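Local structure of RabGDI protein (3P1W) at residues Glu19-Glu32 with Ile300-Tyr312. The protein probably acts as a Rab GDP-dissociation inhibitor, binding Rab GTPases in their GDP-bound form during vesicle transport in the malaria parasite. Numbering follows the deposited sequence.
Sequences EHYDVIILGTGLKE and IAYCDKVICDPSY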
loop_
_atom_site.group_PDB
_atom_site.type_symbol
_atom_site.label_atom_id
_atom_site.label_comp_id
_atom_site.label_asym_id
_atom_site.label_seq_id
_atom_site.Cartn_x
_atom_site.Cartn_y
_atom_site.Cartn_z
ATOM N N GLU A 19 -7.315 28.222 -22.115
ATOM C CA GLU A 19 -7.354 27.747 -20.714
ATOM C C GLU A 19 -5.946 27.505 -20.164
ATOM O O GLU A 19 -5.096 26.966 -20.878
ATOM C CB GLU A 19 -8.127 26.428 -20.609
ATOM C CG GLU A 19 -9.600 26.570 -20.335
ATOM C CD GLU A 19 -10.341 25.236 -20.376
ATOM O OE1 GLU A 19 -9.719 24.176 -20.149
ATOM O OE2 GLU A 19 -11.558 25.248 -20.651
ATOM N N HIS A 20 -5.700 27.895 -18.915
ATOM C CA HIS A 20 -4.380 27.696 -18.294
ATOM C C HIS A 20 -4.483 27.200 -16.856
ATOM O O HIS A 20 -5.251 27.737 -16.054
ATOM C CB HIS A 20 -3.513 28.963 -18.323
ATOM C CG HIS A 20 -2.123 28.740 -17.803
ATOM N ND1 HIS A 20 -1.814 28.779 -16.458
ATOM C CD2 HIS A 20 -0.969 28.432 -18.443
ATOM C CE1 HIS A 20 -0.529 28.515 -16.294
ATOM N NE2 HIS A 20 0.007 28.302 -17.483
ATOM N N TYR A 21 -3.673 26.192 -16.533
ATOM C CA TYR A 21 -3.638 25.610 -15.197
ATOM C C TYR A 21 -2.202 25.557 -14.693
ATOM O O TYR A 21 -1.255 25.484 -15.471
ATOM C CB TYR A 21 -4.238 24.199 -15.226
ATOM C CG TYR A 21 -5.638 24.169 -15.771
ATOM C CD1 TYR A 21 -6.724 24.398 -14.940
ATOM C CD2 TYR A 21 -5.879 23.949 -17.126
ATOM C CE1 TYR A 21 -8.015 24.400 -15.432
ATOM C CE2 TYR A 21 -7.172 23.952 -17.631
ATOM C CZ TYR A 21 -8.237 24.179 -16.778
ATOM O OH TYR A 21 -9.524 24.185 -17.256
ATOM N N ASP A 22 -2.038 25.584 -13.381
ATOM C CA ASP A 22 -0.719 25.362 -12.800
ATOM C C ASP A 22 -0.282 23.920 -13.094
ATOM O O ASP A 22 0.825 23.679 -13.578
ATOM C CB ASP A 22 -0.742 25.630 -11.298
ATOM C CG ASP A 22 -0.958 27.105 -10.978
ATOM O OD1 ASP A 22 -0.225 27.929 -11.551
ATOM O OD2 ASP A 22 -1.861 27.426 -10.174
ATOM N N VAL A 23 -1.171 22.972 -12.812
ATOM C CA VAL A 23 -0.876 21.555 -13.036
ATOM C C VAL A 23 -2.086 20.897 -13.686
ATOM O O VAL A 23 -3.225 21.132 -13.271
ATOM C CB VAL A 23 -0.536 20.827 -11.723
ATOM C CG1 VAL A 23 -0.090 19.374 -11.993
ATOM C CG2 VAL A 23 0.561 21.565 -10.960
ATOM N N ILE A 24 -1.839 20.096 -14.718
ATOM C CA ILE A 24 -2.857 19.178 -15.235
ATOM C C ILE A 24 -2.453 17.752 -14.791
ATOM O O ILE A 24 -1.290 17.343 -14.891
ATOM C CB ILE A 24 -3.027 19.260 -16.756
ATOM C CG1 ILE A 24 -3.515 20.653 -17.170
ATOM C CG2 ILE A 24 -4.011 18.185 -17.271
ATOM C CD1 ILE A 24 -3.589 20.846 -18.674
ATOM N N ILE A 25 -3.433 17.026 -14.282
ATOM C CA ILE A 25 -3.203 15.705 -13.717
ATOM C C ILE A 25 -3.947 14.714 -14.578
ATOM O O ILE A 25 -5.121 14.922 -14.855
ATOM C CB ILE A 25 -3.651 15.620 -12.219
ATOM C CG1 ILE A 25 -2.832 16.557 -11.318
ATOM C CG2 ILE A 25 -3.419 14.198 -11.678
ATOM C CD1 ILE A 25 -3.441 17.930 -11.091
ATOM N N LEU A 26 -3.273 13.641 -15.019
ATOM C CA LEU A 26 -3.871 12.674 -15.909
ATOM C C LEU A 26 -3.934 11.338 -15.168
ATOM O O LEU A 26 -2.899 10.837 -14.736
ATOM C CB LEU A 26 -3.047 12.539 -17.184
ATOM C CG LEU A 26 -2.749 13.844 -17.929
ATOM C CD1 LEU A 26 -1.903 13.534 -19.144
ATOM C CD2 LEU A 26 -4.024 14.559 -18.317
ATOM N N GLY A 27 -5.143 10.796 -15.030
ATOM C CA GLY A 27 -5.403 9.562 -14.279
ATOM C C GLY A 27 -5.995 9.933 -12.933
ATOM O O GLY A 27 -5.630 10.973 -12.372
ATOM N N THR A 28 -6.923 9.113 -12.431
ATOM C CA THR A 28 -7.464 9.282 -11.085
ATOM C C THR A 28 -7.100 8.098 -10.150
ATOM O O THR A 28 -7.820 7.824 -9.191
ATOM C CB THR A 28 -8.978 9.589 -11.084
ATOM O OG1 THR A 28 -9.708 8.571 -11.779
ATOM C CG2 THR A 28 -9.250 10.984 -11.788
ATOM N N GLY A 29 -5.930 7.501 -10.381
ATOM C CA GLY A 29 -5.343 6.567 -9.415
ATOM C C GLY A 29 -5.192 7.324 -8.113
ATOM O O GLY A 29 -5.232 8.577 -8.079
ATOM N N LEU A 30 -5.049 6.571 -7.036
ATOM C CA LEU A 30 -4.961 7.121 -5.698
ATOM C C LEU A 30 -3.877 8.177 -5.571
ATOM O O LEU A 30 -4.136 9.272 -5.050
ATOM C CB LEU A 30 -4.751 5.983 -4.667
ATOM C CG LEU A 30 -5.954 5.057 -4.487
ATOM C CD1 LEU A 30 -5.560 3.898 -3.550
ATOM C CD2 LEU A 30 -7.170 5.819 -3.959
ATOM N N LYS A 31 -2.679 7.904 -6.076
ATOM C CA LYS A 31 -1.600 8.893 -5.981
ATOM C C LYS A 31 -1.967 10.234 -6.658
ATOM O O LYS A 31 -1.731 11.309 -6.095
ATOM C CB LYS A 31 -0.320 8.369 -6.600
ATOM C CG LYS A 31 0.371 7.197 -5.844
ATOM C CD LYS A 31 1.483 6.640 -6.724
ATOM C CE LYS A 31 2.214 5.499 -6.118
ATOM N NZ LYS A 31 3.414 5.120 -6.908
ATOM N N GLU A 32 -2.545 10.148 -7.846
ATOM C CA GLU A 32 -2.967 11.357 -8.589
ATOM C C GLU A 32 -4.020 12.160 -7.815
ATOM O O GLU A 32 -3.961 13.404 -7.754
ATOM C CB GLU A 32 -3.492 10.975 -9.962
ATOM C CG GLU A 32 -2.394 10.775 -11.030
ATOM C CD GLU A 32 -1.626 9.448 -10.901
ATOM O OE1 GLU A 32 -2.194 8.480 -10.356
ATOM O OE2 GLU A 32 -0.458 9.384 -11.347
ATOM N N ILE A 300 -8.122 21.910 -25.897
ATOM C CA ILE A 300 -6.738 22.214 -25.526
ATOM C C ILE A 300 -6.695 23.034 -24.229
ATOM O O ILE A 300 -7.561 23.897 -23.985
ATOM C CB ILE A 300 -6.006 22.980 -26.656
ATOM C CG1 ILE A 300 -4.491 23.039 -26.380
ATOM C CG2 ILE A 300 -6.597 24.378 -26.812
ATOM C CD1 ILE A 300 -3.665 23.682 -27.499
ATOM N N ALA A 301 -5.682 22.772 -23.409
ATOM C CA ALA A 301 -5.398 23.598 -22.240
ATOM C C ALA A 301 -3.894 23.701 -22.068
ATOM O O ALA A 301 -3.148 22.783 -22.440
ATOM C CB ALA A 301 -6.040 23.010 -20.981
ATOM N N TYR A 302 -3.451 24.804 -21.493
ATOM C CA TYR A 302 -2.039 25.031 -21.256
ATOM C C TYR A 302 -1.749 24.829 -19.766
ATOM O O TYR A 302 -2.657 24.910 -18.936
ATOM C CB TYR A 302 -1.633 26.411 -21.792
ATOM C CG TYR A 302 -1.678 26.452 -23.305
ATOM C CD1 TYR A 302 -0.608 25.975 -24.065
ATOM C CD2 TYR A 302 -2.806 26.912 -23.980
ATOM C CE1 TYR A 302 -0.648 25.981 -25.455
ATOM C CE2 TYR A 302 -2.853 26.927 -25.375
ATOM C CZ TYR A 302 -1.766 26.458 -26.101
ATOM O OH TYR A 302 -1.796 26.463 -27.474
ATOM N N CYS A 303 -0.503 24.484 -19.443
ATOM C CA CYS A 303 -0.111 24.213 -18.062
ATOM C C CYS A 303 1.392 24.345 -17.882
ATOM O O CYS A 303 2.151 24.353 -18.856
ATOM C CB CYS A 303 -0.579 22.815 -17.629
ATOM S SG CYS A 303 0.065 21.495 -18.677
ATOM N N ASP A 304 1.812 24.494 -16.635
ATOM C CA ASP A 304 3.235 24.612 -16.298
ATOM C C ASP A 304 3.814 23.253 -15.901
ATOM O O ASP A 304 5.019 23.020 -16.055
ATOM C CB ASP A 304 3.430 25.614 -15.149
ATOM C CG ASP A 304 2.966 27.015 -15.515
ATOM O OD1 ASP A 304 3.124 27.413 -16.688
ATOM O OD2 ASP A 304 2.438 27.713 -14.631
ATOM N N LYS A 305 2.963 22.371 -15.377
ATOM C CA LYS A 305 3.385 21.020 -15.008
ATOM C C LYS A 305 2.304 20.003 -15.265
ATOM O O LYS A 305 1.115 20.326 -15.279
ATOM C CB LYS A 305 3.785 20.970 -13.517
ATOM C CG LYS A 305 4.877 21.999 -13.125
ATOM C CD LYS A 305 5.250 21.919 -11.656
ATOM C CE LYS A 305 6.137 23.075 -11.196
ATOM N NZ LYS A 305 7.356 23.299 -12.044
ATOM N N VAL A 306 2.725 18.744 -15.405
ATOM C CA VAL A 306 1.797 17.644 -15.512
ATOM C C VAL A 306 2.186 16.576 -14.470
ATOM O O VAL A 306 3.367 16.350 -14.224
ATOM C CB VAL A 306 1.831 17.014 -16.927
ATOM C CG1 VAL A 306 1.105 15.659 -16.975
ATOM C CG2 VAL A 306 1.232 17.948 -17.959
ATOM N N ILE A 307 1.184 15.950 -13.863
ATOM C CA ILE A 307 1.398 14.719 -13.054
ATOM C C ILE A 307 0.575 13.658 -13.708
ATOM O O ILE A 307 -0.600 13.885 -14.004
ATOM C CB ILE A 307 0.960 14.903 -11.591
ATOM C CG1 ILE A 307 1.780 15.986 -10.901
ATOM C CG2 ILE A 307 1.097 13.568 -10.800
ATOM C CD1 ILE A 307 1.080 16.545 -9.631
ATOM N N CYS A 308 1.155 12.485 -13.959
ATOM C CA CYS A 308 0.379 11.440 -14.574
ATOM C C CYS A 308 0.904 10.076 -14.213
ATOM O O CYS A 308 2.020 9.945 -13.744
ATOM C CB CYS A 308 0.379 11.608 -16.089
ATOM S SG CYS A 308 1.979 11.442 -16.906
ATOM N N ASP A 309 0.083 9.069 -14.442
ATOM C CA ASP A 309 0.552 7.686 -14.285
ATOM C C ASP A 309 1.251 7.211 -15.571
ATOM O O ASP A 309 1.168 7.879 -16.610
ATOM C CB ASP A 309 -0.591 6.797 -13.808
ATOM C CG ASP A 309 -1.613 6.497 -14.865
ATOM O OD1 ASP A 309 -1.327 5.713 -15.792
ATOM O OD2 ASP A 309 -2.745 6.966 -14.698
ATOM N N PRO A 310 1.946 6.064 -15.519
ATOM C CA PRO A 310 2.739 5.630 -16.645
ATOM C C PRO A 310 1.956 5.413 -17.949
ATOM O O PRO A 310 2.531 5.556 -19.043
ATOM C CB PRO A 310 3.396 4.320 -16.132
ATOM C CG PRO A 310 3.496 4.509 -14.689
ATOM C CD PRO A 310 2.176 5.207 -14.333
ATOM N N SER A 311 0.664 5.139 -17.859
ATOM C CA SER A 311 -0.127 4.882 -19.053
ATOM C C SER A 311 -0.254 6.094 -19.958
ATOM O O SER A 311 -0.593 5.927 -21.138
ATOM C CB SER A 311 -1.531 4.355 -18.727
ATOM O OG SER A 311 -2.372 5.326 -18.186
ATOM N N TYR A 312 -0.016 7.285 -19.422
ATOM C CA TYR A 312 -0.133 8.527 -20.200
ATOM C C TYR A 312 1.149 8.954 -20.908
ATOM O O TYR A 312 1.133 9.925 -21.710
ATOM C CB TYR A 312 -0.688 9.659 -19.324
ATOM C CG TYR A 312 -2.132 9.463 -19.022
ATOM C CD1 TYR A 312 -3.123 9.894 -19.897
ATOM C CD2 TYR A 312 -2.527 8.819 -17.833
ATOM C CE1 TYR A 312 -4.472 9.701 -19.615
ATOM C CE2 TYR A 312 -3.861 8.617 -17.551
ATOM C CZ TYR A 312 -4.830 9.045 -18.438
ATOM O OH TYR A 312 -6.160 8.811 -18.122
HETATM O O HOH W 1 -8.241 26.546 -24.391
HETATM O O HOH W 2 -3.700 7.194 -12.141
#
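With CG of Leu-26 turned opposite its carbonyl carbon (chi1 -53°) and Tyr-312 turned likewise (chi1 -72°), the leucine CB sits over the phenol ring, 3.6 Å from the Tyr-312 ring centroid, in a CH-pi contact almost on the ring normal. The same Leu-26 CB also touches Cys-308 CB at 3.7 Å. The Tyr-312 hydroxyl is hydrogen-bonded to Arg-51 N, a second hold on the ring. Earlier in the strand, Ile-24 CG1 also lies opposite its carbonyl carbon, and its extended chain carries CD1 to Cys-303 SG (3.7 Å). On the face that carries Val-23, Ile-25 and Ile-307, Val-23 CG1 meets Ile-307 CD1 at 3.9 Å; Ile-307 also packs on helices 30-41 and 440-454. Strands 23-26 and 305-308 run parallel, Ile-24 N bonding Lys-305 O (3.0 Å) and Ile-24 O accepting from Ile-307 N (3.0 Å). Strand 20-26, Gly-27 to Gly-29 and helix 30-41 form the beta-turn-alpha opening of a Rossmann-like fold, as in the FAD-binding relatives of GDI; strand 46-49 flanks 20-26 on its other side. At Gly-27 the positive phi suits glycine, and Asp-309 OD2 lies 3.7 Å from Gly-27 CA, where a CB would point. One water donates to both Asp-309 OD2 and Glu-32 OE1 and accepts from Gly-29 N, probably screening the two like charges; Glu-32 OE2 is hydrogen-bonded to Thr-430 OG1. The segments turn a corner together at Asp-22 and Asp-304, where His-20 NE2 makes a weak bond to Asp-304 OD1 (3.3 Å), at the imidazole edge, with ring and carboxylate planes 58° apart.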